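Glycine oxidase (Bacillus cereus ATCC 14579, PDB 7CYX) is an FAD-dependent glycine oxidase that probably oxidises glycine with oxygen and water to glyoxylate, hydrogen peroxide and ammonium, probably in thiamine diphosphate biosynthesis. Local coordinates at residues A[227-232]-A[271-276]; A[306-311]-A[333-338]. All coordinates share one frame; numbering follows the deposited sequence.

Interaction 1: residues A[227-232]-A[271-276]; sequences PVKGEV and TFNKTV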
ATOM      1  N   PRO A 227      -1.831  28.747  -1.395  1.00 42.68           N
ATOM      2  CA  PRO A 227      -1.239  27.626  -2.132  1.00 41.07           C
ATOM      3  C   PRO A 227      -0.005  27.940  -2.987  1.00 41.98           C
ATOM      4  O   PRO A 227      -0.017  28.872  -3.789  1.00 41.18           O
ATOM      5  CB  PRO A 227      -2.341  27.247  -3.149  1.00 45.79           C
ATOM      6  CG  PRO A 227      -3.042  28.572  -3.411  1.00 46.51           C
ATOM      7  CD  PRO A 227      -3.072  29.225  -2.032  1.00 43.87           C
ATOM      8  N   VAL A 228       1.016  27.093  -2.875  1.00 44.02           N
ATOM      9  CA  VAL A 228       2.129  27.153  -3.781  1.00 43.74           C
ATOM     10  C   VAL A 228       2.110  25.869  -4.606  1.00 41.96           C
ATOM     11  O   VAL A 228       2.422  24.799  -4.114  1.00 45.81           O
ATOM     12  CB  VAL A 228       3.449  27.414  -3.032  1.00 46.44           C
ATOM     13  CG1 VAL A 228       4.636  27.419  -3.973  1.00 45.92           C
ATOM     14  CG2 VAL A 228       3.377  28.722  -2.234  1.00 44.24           C
ATOM     15  N   LYS A 229       1.640  26.005  -5.854  1.00 41.43           N
ATOM     16  CA  LYS A 229       1.333  24.875  -6.690  1.00 41.36           C
ATOM     17  C   LYS A 229       2.655  24.179  -7.013  1.00 36.72           C
ATOM     18  O   LYS A 229       3.644  24.831  -7.211  1.00 36.11           O
ATOM     19  CB  LYS A 229       0.563  25.317  -7.941  1.00 38.20           C
ATOM     20  CG  LYS A 229       0.699  24.402  -9.152  1.00 34.60           C
ATOM     21  CD  LYS A 229      -0.081  24.915 -10.348  1.00 33.78           C
ATOM     22  CE  LYS A 229      -0.162  23.919 -11.489  1.00 35.77           C
ATOM     23  NZ  LYS A 229      -0.916  24.450 -12.652  1.00 42.14           N
ATOM     24  N   GLY A 230       2.649  22.847  -7.011  1.00 38.10           N
ATOM     25  CA  GLY A 230       3.817  22.066  -7.443  1.00 38.04           C
ATOM     26  C   GLY A 230       3.386  20.911  -8.313  1.00 40.96           C
ATOM     27  O   GLY A 230       2.423  20.219  -7.955  1.00 43.52           O
ATOM     28  N   GLU A 231       4.067  20.752  -9.458  1.00 41.40           N
ATOM     29  CA  GLU A 231       3.765  19.749 -10.445  1.00 42.42           C
ATOM     30  C   GLU A 231       4.832  18.673 -10.342  1.00 41.33           C
ATOM     31  O   GLU A 231       6.001  19.014 -10.190  1.00 42.68           O
ATOM     32  CB  GLU A 231       3.788  20.322 -11.865  1.00 45.72           C
ATOM     33  CG  GLU A 231       2.564  21.131 -12.224  1.00 47.91           C
ATOM     34  CD  GLU A 231       2.834  22.302 -13.147  1.00 51.63           C
ATOM     35  OE1 GLU A 231       3.683  23.145 -12.778  1.00 47.36           O
ATOM     36  OE2 GLU A 231       2.206  22.354 -14.238  1.00 49.70           O
ATOM     37  N   VAL A 232       4.403  17.401 -10.404  1.00 42.40           N
ATOM     38  CA  VAL A 232       5.308  16.288 -10.313  1.00 46.93           C
ATOM     39  C   VAL A 232       4.922  15.196 -11.319  1.00 48.44           C
ATOM     40  O   VAL A 232       3.784  15.099 -11.772  1.00 50.45           O
ATOM     41  CB  VAL A 232       5.464  15.771  -8.871  1.00 49.31           C
ATOM     42  CG1 VAL A 232       4.631  16.546  -7.867  1.00 48.31           C
ATOM     43  CG2 VAL A 232       5.237  14.278  -8.747  1.00 50.91           C
ATOM     44  N   THR A 271      -1.877  30.095  -6.603  1.00 50.09           N
ATOM     45  CA  THR A 271      -2.933  29.552  -7.459  1.00 46.60           C
ATOM     46  C   THR A 271      -3.384  28.201  -6.900  1.00 49.10           C
ATOM     47  O   THR A 271      -2.571  27.422  -6.437  1.00 56.84           O
ATOM     48  CB  THR A 271      -2.475  29.451  -8.918  1.00 44.82           C
ATOM     49  OG1 THR A 271      -3.579  29.061  -9.728  1.00 58.52           O
ATOM     50  CG2 THR A 271      -1.386  28.433  -9.147  1.00 43.62           C
ATOM     51  N   PHE A 272      -4.697  27.955  -6.958  1.00 53.19           N
ATOM     52  CA  PHE A 272      -5.329  26.678  -6.577  1.00 50.80           C
ATOM     53  C   PHE A 272      -5.428  25.730  -7.785  1.00 47.96           C
ATOM     54  O   PHE A 272      -5.949  24.612  -7.671  1.00 47.41           O
ATOM     55  CB  PHE A 272      -6.716  26.927  -5.971  1.00 46.72           C
ATOM     56  CG  PHE A 272      -6.708  27.692  -4.671  1.00 47.44           C
ATOM     57  CD1 PHE A 272      -6.750  29.077  -4.658  1.00 50.34           C
ATOM     58  CD2 PHE A 272      -6.634  27.026  -3.453  1.00 48.02           C
ATOM     59  CE1 PHE A 272      -6.730  29.777  -3.458  1.00 50.45           C
ATOM     60  CE2 PHE A 272      -6.620  27.725  -2.258  1.00 46.45           C
ATOM     61  CZ  PHE A 272      -6.669  29.103  -2.259  1.00 46.35           C
ATOM     62  N   ASN A 273      -4.894  26.151  -8.931  1.00 47.72           N
ATOM     63  CA  ASN A 273      -4.963  25.383 -10.174  1.00 46.91           C
ATOM     64  C   ASN A 273      -4.219  24.036 -10.085  1.00 44.76           C
ATOM     65  O   ASN A 273      -3.013  24.012  -9.867  1.00 54.37           O
ATOM     66  CB  ASN A 273      -4.380  26.178 -11.333  1.00 45.76           C
ATOM     67  CG  ASN A 273      -4.886  25.643 -12.643  1.00 45.31           C
ATOM     68  OD1 ASN A 273      -6.005  25.946 -13.036  1.00 53.85           O
ATOM     69  ND2 ASN A 273      -4.107  24.792 -13.275  1.00 44.30           N
ATOM     70  N   LYS A 274      -4.931  22.923 -10.325  1.00 43.93           N
ATOM     71  CA  LYS A 274      -4.364  21.570 -10.203  1.00 47.14           C
ATOM     72  C   LYS A 274      -4.078  20.907 -11.569  1.00 48.71           C
ATOM     73  O   LYS A 274      -3.802  19.728 -11.591  1.00 56.46           O
ATOM     74  CB  LYS A 274      -5.306  20.639  -9.439  1.00 47.22           C
ATOM     75  CG  LYS A 274      -5.879  21.146  -8.114  1.00 54.46           C
ATOM     76  CD  LYS A 274      -5.252  20.591  -6.836  1.00 52.57           C
ATOM     77  CE  LYS A 274      -5.143  19.081  -6.769  1.00 53.79           C
ATOM     78  NZ  LYS A 274      -6.178  18.482  -5.893  1.00 55.96           N
ATOM     79  N   THR A 275      -4.172  21.631 -12.698  1.00 50.07           N
ATOM     80  CA  THR A 275      -3.715  21.146 -14.023  1.00 42.02           C
ATOM     81  C   THR A 275      -2.184  21.181 -14.099  1.00 41.51           C
ATOM     82  O   THR A 275      -1.562  21.955 -13.415  1.00 44.19           O
ATOM     83  CB  THR A 275      -4.233  22.008 -15.193  1.00 44.63           C
ATOM     84  OG1 THR A 275      -3.696  23.343 -15.122  1.00 45.09           O
ATOM     85  CG2 THR A 275      -5.745  22.104 -15.261  1.00 42.69           C
ATOM     86  N   VAL A 276      -1.614  20.439 -15.048  1.00 41.97           N
ATOM     87  CA  VAL A 276      -0.201  20.348 -15.268  1.00 45.29           C
ATOM     88  C   VAL A 276       0.090  20.898 -16.667  1.00 45.58           C
ATOM     89  O   VAL A 276      -0.437  20.398 -17.652  1.00 47.53           O
ATOM     90  CB  VAL A 276       0.275  18.883 -15.131  1.00 44.49           C
ATOM     91  CG1 VAL A 276       1.753  18.711 -15.445  1.00 44.46           C
ATOM     92  CG2 VAL A 276      -0.053  18.296 -13.762  1.00 44.85           C
TER

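Interaction 2: residues A[306-311]-A[333-338]; sequences GLRPQS and HYRNGI. With FAD (flavin-adenine dinucleotide), chain C.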
ATOM      1  N   GLY A 306       0.005  19.491  -6.835  1.00 45.85           N
ATOM      2  CA  GLY A 306      -0.354  19.625  -5.420  1.00 42.23           C
ATOM      3  C   GLY A 306      -0.125  21.036  -4.915  1.00 42.62           C
ATOM      4  O   GLY A 306       0.689  21.772  -5.469  1.00 50.60           O
ATOM      5  N   LEU A 307      -0.850  21.411  -3.857  1.00 43.43           N
ATOM      6  CA  LEU A 307      -0.922  22.801  -3.375  1.00 44.24           C
ATOM      7  C   LEU A 307      -0.299  22.900  -1.976  1.00 48.67           C
ATOM      8  O   LEU A 307      -0.990  22.691  -0.963  1.00 48.13           O
ATOM      9  CB  LEU A 307      -2.389  23.254  -3.359  1.00 40.65           C
ATOM     10  CG  LEU A 307      -3.118  23.101  -4.695  1.00 41.78           C
ATOM     11  CD1 LEU A 307      -4.513  23.706  -4.622  1.00 41.34           C
ATOM     12  CD2 LEU A 307      -2.331  23.731  -5.835  1.00 38.56           C
ATOM     13  N   ARG A 308       1.004  23.230  -1.939  1.00 45.13           N
ATOM     14  CA  ARG A 308       1.713  23.435  -0.702  1.00 40.21           C
ATOM     15  C   ARG A 308       1.103  24.607   0.051  1.00 39.97           C
ATOM     16  O   ARG A 308       1.034  25.727  -0.467  1.00 37.18           O
ATOM     17  CB  ARG A 308       3.182  23.790  -0.925  1.00 40.75           C
ATOM     18  CG  ARG A 308       3.961  22.834  -1.813  1.00 41.85           C
ATOM     19  CD  ARG A 308       5.306  23.454  -2.117  1.00 44.80           C
ATOM     20  NE  ARG A 308       6.109  22.678  -3.029  1.00 44.05           N
ATOM     21  CZ  ARG A 308       6.111  22.855  -4.333  1.00 44.66           C
ATOM     22  NH1 ARG A 308       5.138  23.561  -4.889  1.00 46.49           N
ATOM     23  NH2 ARG A 308       7.102  22.357  -5.060  1.00 41.70           N
ATOM     24  N   PRO A 309       0.733  24.404   1.332  1.00 41.64           N
ATOM     25  CA  PRO A 309       0.167  25.479   2.146  1.00 43.65           C
ATOM     26  C   PRO A 309       1.233  26.393   2.778  1.00 45.12           C
ATOM     27  O   PRO A 309       1.646  26.170   3.906  1.00 53.82           O
ATOM     28  CB  PRO A 309      -0.596  24.703   3.223  1.00 41.14           C
ATOM     29  CG  PRO A 309       0.222  23.463   3.419  1.00 43.14           C
ATOM     30  CD  PRO A 309       0.825  23.131   2.061  1.00 39.49           C
ATOM     31  N   GLN A 310       1.632  27.439   2.049  1.00 50.68           N
ATOM     32  CA  GLN A 310       2.505  28.470   2.580  1.00 47.89           C
ATOM     33  C   GLN A 310       1.775  29.222   3.704  1.00 48.08           C
ATOM     34  O   GLN A 310       0.556  29.379   3.698  1.00 52.62           O
ATOM     35  CB  GLN A 310       2.983  29.420   1.485  1.00 50.21           C
ATOM     36  CG  GLN A 310       3.956  30.504   1.963  1.00 53.44           C
ATOM     37  CD  GLN A 310       5.081  29.985   2.831  1.00 54.24           C
ATOM     38  OE1 GLN A 310       4.885  29.589   3.977  1.00 53.72           O
ATOM     39  NE2 GLN A 310       6.281  30.000   2.283  1.00 54.35           N
ATOM     40  N   SER A 311       2.583  29.669   4.650  1.00 44.82           N
ATOM     41  CA  SER A 311       2.127  30.458   5.808  1.00 49.79           C
ATOM     42  C   SER A 311       2.358  31.935   5.487  1.00 47.01           C
ATOM     43  O   SER A 311       3.335  32.238   4.835  1.00 51.82           O
ATOM     44  CB  SER A 311       2.928  30.051   7.001  1.00 45.26           C
ATOM     45  OG  SER A 311       2.533  30.769   8.135  1.00 41.18           O
ATOM     46  N   HIS A 333       2.382  24.547   6.977  1.00 46.30           N
ATOM     47  CA  HIS A 333       3.602  23.759   7.102  1.00 44.14           C
ATOM     48  C   HIS A 333       4.403  23.784   5.798  1.00 45.41           C
ATOM     49  O   HIS A 333       5.533  23.270   5.735  1.00 45.23           O
ATOM     50  CB  HIS A 333       3.265  22.314   7.509  1.00 46.89           C
ATOM     51  CG  HIS A 333       2.735  22.167   8.897  1.00 40.97           C
ATOM     52  ND1 HIS A 333       1.430  22.427   9.202  1.00 38.60           N
ATOM     53  CD2 HIS A 333       3.337  21.779  10.049  1.00 41.75           C
ATOM     54  CE1 HIS A 333       1.216  22.180  10.489  1.00 44.47           C
ATOM     55  NE2 HIS A 333       2.383  21.795  11.044  1.00 42.40           N
ATOM     56  N   TYR A 334       3.783  24.319   4.742  1.00 46.83           N
ATOM     57  CA  TYR A 334       4.455  24.611   3.489  1.00 42.32           C
ATOM     58  C   TYR A 334       5.119  23.341   2.963  1.00 41.89           C
ATOM     59  O   TYR A 334       4.426  22.455   2.565  1.00 52.29           O
ATOM     60  CB  TYR A 334       5.411  25.789   3.674  1.00 42.31           C
ATOM     61  CG  TYR A 334       6.029  26.287   2.398  1.00 42.96           C
ATOM     62  CD1 TYR A 334       5.304  26.297   1.213  1.00 44.61           C
ATOM     63  CD2 TYR A 334       7.315  26.797   2.378  1.00 41.88           C
ATOM     64  CE1 TYR A 334       5.844  26.782   0.035  1.00 40.95           C
ATOM     65  CE2 TYR A 334       7.875  27.276   1.202  1.00 42.58           C
ATOM     66  CZ  TYR A 334       7.131  27.280   0.030  1.00 45.56           C
ATOM     67  OH  TYR A 334       7.648  27.755  -1.143  1.00 49.24           O
ATOM     68  N   ARG A 335       6.449  23.253   3.013  1.00 39.01           N
ATOM     69  CA  ARG A 335       7.187  22.232   2.336  1.00 42.67           C
ATOM     70  C   ARG A 335       7.556  21.054   3.271  1.00 42.66           C
ATOM     71  O   ARG A 335       8.288  20.148   2.860  1.00 41.23           O
ATOM     72  CB  ARG A 335       8.479  22.843   1.766  1.00 49.62           C
ATOM     73  CG  ARG A 335       8.311  23.631   0.478  1.00 52.25           C
ATOM     74  CD  ARG A 335       9.620  24.155  -0.090  1.00 56.70           C
ATOM     75  NE  ARG A 335      10.566  23.103  -0.443  1.00 66.50           N
ATOM     76  CZ  ARG A 335      11.625  22.733   0.292  1.00 70.65           C
ATOM     77  NH1 ARG A 335      11.936  23.387   1.402  1.00 71.93           N
ATOM     78  NH2 ARG A 335      12.357  21.693  -0.084  1.00 62.14           N
ATOM     79  N   ASN A 336       7.117  21.066   4.533  1.00 40.69           N
ATOM     80  CA  ASN A 336       7.650  20.123   5.514  1.00 46.66           C
ATOM     81  C   ASN A 336       6.536  19.572   6.419  1.00 48.02           C
ATOM     82  O   ASN A 336       6.796  19.174   7.538  1.00 49.98           O
ATOM     83  CB  ASN A 336       8.732  20.781   6.375  1.00 49.20           C
ATOM     84  CG  ASN A 336       9.944  21.217   5.582  1.00 54.00           C
ATOM     85  OD1 ASN A 336      10.778  20.393   5.206  1.00 51.83           O
ATOM     86  ND2 ASN A 336      10.044  22.512   5.316  1.00 57.13           N
ATOM     87  N   GLY A 337       5.302  19.535   5.921  1.00 47.04           N
ATOM     88  CA  GLY A 337       4.154  19.067   6.701  1.00 47.30           C
ATOM     89  C   GLY A 337       4.072  17.545   6.821  1.00 44.37           C
ATOM     90  O   GLY A 337       3.372  17.048   7.697  1.00 39.39           O
ATOM     91  N   ILE A 338       4.760  16.798   5.944  1.00 43.89           N
ATOM     92  CA  ILE A 338       4.816  15.337   6.112  1.00 48.59           C
ATOM     93  C   ILE A 338       5.789  15.033   7.260  1.00 44.79           C
ATOM     94  O   ILE A 338       5.414  14.446   8.274  1.00 41.99           O
ATOM     95  CB  ILE A 338       5.191  14.586   4.821  1.00 46.64           C
ATOM     96  CG1 ILE A 338       4.414  15.077   3.595  1.00 45.27           C
ATOM     97  CG2 ILE A 338       4.997  13.094   5.034  1.00 48.70           C
ATOM     98  CD1 ILE A 338       2.925  14.945   3.729  1.00 46.69           C
TER
HETATM   99  PA  FAD C 401      -3.773  19.343   2.974  1.00 38.69           P
HETATM  100  O1A FAD C 401      -3.259  17.978   2.741  1.00 37.72           O
HETATM  101  O2A FAD C 401      -4.010  20.197   1.761  1.00 42.97           O
HETATM  102  O5B FAD C 401      -5.052  19.190   3.876  1.00 38.33           O
HETATM  103  C5B FAD C 401      -5.963  20.236   3.970  1.00 42.63           C
HETATM  104  C4B FAD C 401      -7.308  19.569   3.875  1.00 42.95           C
HETATM  105  O4B FAD C 401      -8.271  20.448   4.424  1.00 45.62           O
HETATM  106  C3B FAD C 401      -7.726  19.310   2.445  1.00 46.89           C
HETATM  107  O3B FAD C 401      -7.988  17.894   2.327  1.00 45.60           O
HETATM  108  C2B FAD C 401      -8.996  20.126   2.224  1.00 45.88           C
HETATM  109  O2B FAD C 401     -10.007  19.355   1.559  1.00 47.47           O
HETATM  110  C1B FAD C 401      -9.459  20.371   3.629  1.00 46.85           C
HETATM  111  N9A FAD C 401     -10.239  21.587   3.843  1.00 50.27           N
HETATM  112  C8A FAD C 401      -9.832  22.840   3.558  1.00 53.45           C
HETATM  113  N7A FAD C 401     -10.786  23.727   3.898  1.00 54.37           N
HETATM  114  C5A FAD C 401     -11.793  23.035   4.453  1.00 47.91           C
HETATM  115  C6A FAD C 401     -13.090  23.388   5.025  1.00 46.60           C
HETATM  116  N6A FAD C 401     -13.437  24.693   5.041  1.00 43.45           N
HETATM  117  N1A FAD C 401     -13.893  22.383   5.465  1.00 43.45           N
HETATM  118  C2A FAD C 401     -13.498  21.106   5.388  1.00 46.03           C
HETATM  119  N3A FAD C 401     -12.314  20.708   4.869  1.00 44.72           N
HETATM  120  C4A FAD C 401     -11.436  21.622   4.411  1.00 47.78           C
HETATM  121  N1  FAD C 401       6.351  17.675   2.674  1.00 47.62           N
HETATM  122  C2  FAD C 401       7.383  16.963   3.229  1.00 50.23           C
HETATM  123  O2  FAD C 401       7.412  16.945   4.483  1.00 50.48           O
HETATM  124  N3  FAD C 401       8.309  16.311   2.484  1.00 44.83           N
HETATM  125  C4  FAD C 401       8.216  16.306   1.136  1.00 48.53           C
HETATM  126  O4  FAD C 401       9.019  15.683   0.393  1.00 49.30           O
HETATM  127  C4X FAD C 401       7.131  17.085   0.487  1.00 44.04           C
HETATM  128  N5  FAD C 401       7.012  17.161  -0.844  1.00 44.38           N
HETATM  129  C5X FAD C 401       6.003  17.853  -1.409  1.00 45.99           C
HETATM  130  C6  FAD C 401       5.892  17.882  -2.788  1.00 45.49           C
HETATM  131  C7  FAD C 401       4.870  18.598  -3.386  1.00 42.93           C
HETATM  132  C7M FAD C 401       4.752  18.649  -4.899  1.00 45.57           C
HETATM  133  C8  FAD C 401       3.887  19.303  -2.569  1.00 39.81           C
HETATM  134  C8M FAD C 401       2.742  20.081  -3.202  1.00 42.23           C
HETATM  135  C9  FAD C 401       3.997  19.266  -1.217  1.00 43.06           C
HETATM  136  C9A FAD C 401       5.007  18.573  -0.590  1.00 42.03           C
HETATM  137  N10 FAD C 401       5.094  18.516   0.809  1.00 44.20           N
HETATM  138  C10 FAD C 401       6.174  17.786   1.357  1.00 45.03           C
HETATM  139  C1' FAD C 401       4.218  19.276   1.711  1.00 43.11           C
HETATM  140  C2' FAD C 401       3.010  18.608   2.287  1.00 44.31           C
HETATM  141  O2' FAD C 401       2.211  18.129   1.192  1.00 44.03           O
HETATM  142  C3' FAD C 401       2.250  19.656   3.080  1.00 45.36           C
HETATM  143  O3' FAD C 401       3.135  20.533   3.838  1.00 41.84           O
HETATM  144  C4' FAD C 401       1.180  18.916   3.893  1.00 44.83           C
HETATM  145  O4' FAD C 401       0.460  18.000   3.050  1.00 44.84           O
HETATM  146  C5' FAD C 401       0.141  19.841   4.466  1.00 43.18           C
HETATM  147  O5' FAD C 401      -0.899  19.029   4.979  1.00 45.66           O
HETATM  148  P   FAD C 401      -2.277  19.701   5.411  1.00 43.19           P
HETATM  149  O1P FAD C 401      -2.031  20.963   6.154  1.00 46.21           O
HETATM  150  O2P FAD C 401      -3.131  18.607   5.994  1.00 44.16           O
HETATM  151  O3P FAD C 401      -2.769  20.180   3.940  1.00 43.56           O

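Interaction 1: residues A[227-232]-A[271-276]
Lys229 reaches out from strand 225-236 along the loop 271-276 and gives its ammonium group to a backbone carbonyl: NZ donates to Thr275 O at 2.7 Å, coming in 25° out of the carbonyl plane. CG lies anti to the backbone N (chi1 154°), and the fully extended chain beyond it carries NZ past Asn273 to Thr275. On the way CB and CD pass the methyl CG2 of Thr271, and CD lies 3.1 Å from Asn273 O. NZ also hydrogen-bonds Gln277 OE1, just past the loop, giving the ammonium two acceptors.

At one end of the contact Pro227 sets its ring crosswise against Phe272. Pro227 CG stands 3.6 Å from the centroid of the Phe272 ring and almost on its normal, a CH-pi contact over the middle of one face, while CD leans toward CZ. The same proline also presses CB and CG onto Thr271 O, each at 3.3 Å. Thr271 shapes the loop as well: its OG1 accepts from Asn273 N at 3.3 Å in an ST turn.

At the other end Glu231 slides past Val276, with CG alongside the valine methyls and OE2 3.3 Å from Val276 CA. Its OE1 forms a salt bridge with Lys268 and hydrogen bonds with the hydroxyls of Thr266 and Ser280, and OE2 accepts from Gln277 N.

The loop thus runs over one face of the sheet at strand 225-236 while linking strand 260-269 to helix 278-291. Strand 225-236 lies between its antiparallel neighbours 260-269 and 299-311 in the mixed sheet; Val228 points away from the loop and touches Met267 and Gln310, and Val232 touches the FAD.

Interaction 2: residues A[306-311]-A[333-338]
Gln310 and Tyr334 meet amide to ring. Gln310 NE2 lies 3.3 Å above one face of the phenol, offset toward its rim, with the two planes 30° apart; a bend at chi2 (47°) folds the amide over the ring. Arg335 CG sits over the centre of the opposite face, so the ring is sandwiched. Arg308 passes obliquely, its CB 3.9 Å from Tyr334 CD1 and its CD against Arg335 CG. The Arg308 guanidinium is held by Thr266 O and Val228 O, with FAD C8 over one of its faces.

Between the backbones there is a single weak bond, Tyr334 N to Pro309 O at 2.9 Å, made where Pro309 centres an inverse gamma turn. His333 to Asn336 form a type II' beta turn, and this turn, ahead of helix 341-352, is part of the FAD pocket of the DAO-type oxidoreductase fold.

Toward the cofactor, FAD O3' donates to Tyr334 O at 2.6 Å and accepts weakly from Gly337 N. A second weak bond runs from Ile338 N to FAD O2 at 3.0 Å. From the strand, Arg308 CG packs 3.3 Å from the flavin methyl C8M, and Pro309 CG lies near the ribityl carbon C5'.

Along the chain both segments of interaction 1 come first, followed by both of interaction 2, and their centres are 12 Å apart. They are joined through the large mixed sheet, where strand 225-236, carrying 227-232, pairs antiparallel with strand 299-311, carrying 306-311. Gly230 N lies 2.7 Å from Gly306 O, and Val228 N lies 2.8 Å from Arg308 O, both probable hydrogen bonds of that pairing. The loop 271-276 also reaches strand 299-311, with Phe272 O against Leu307 CD1. Interaction 2 lies deeper, at the flavin, whereas interaction 1 fastens a partly exposed loop along the neighbouring strand. The sheet therefore connects that outer loop with the wall of the cofactor pocket.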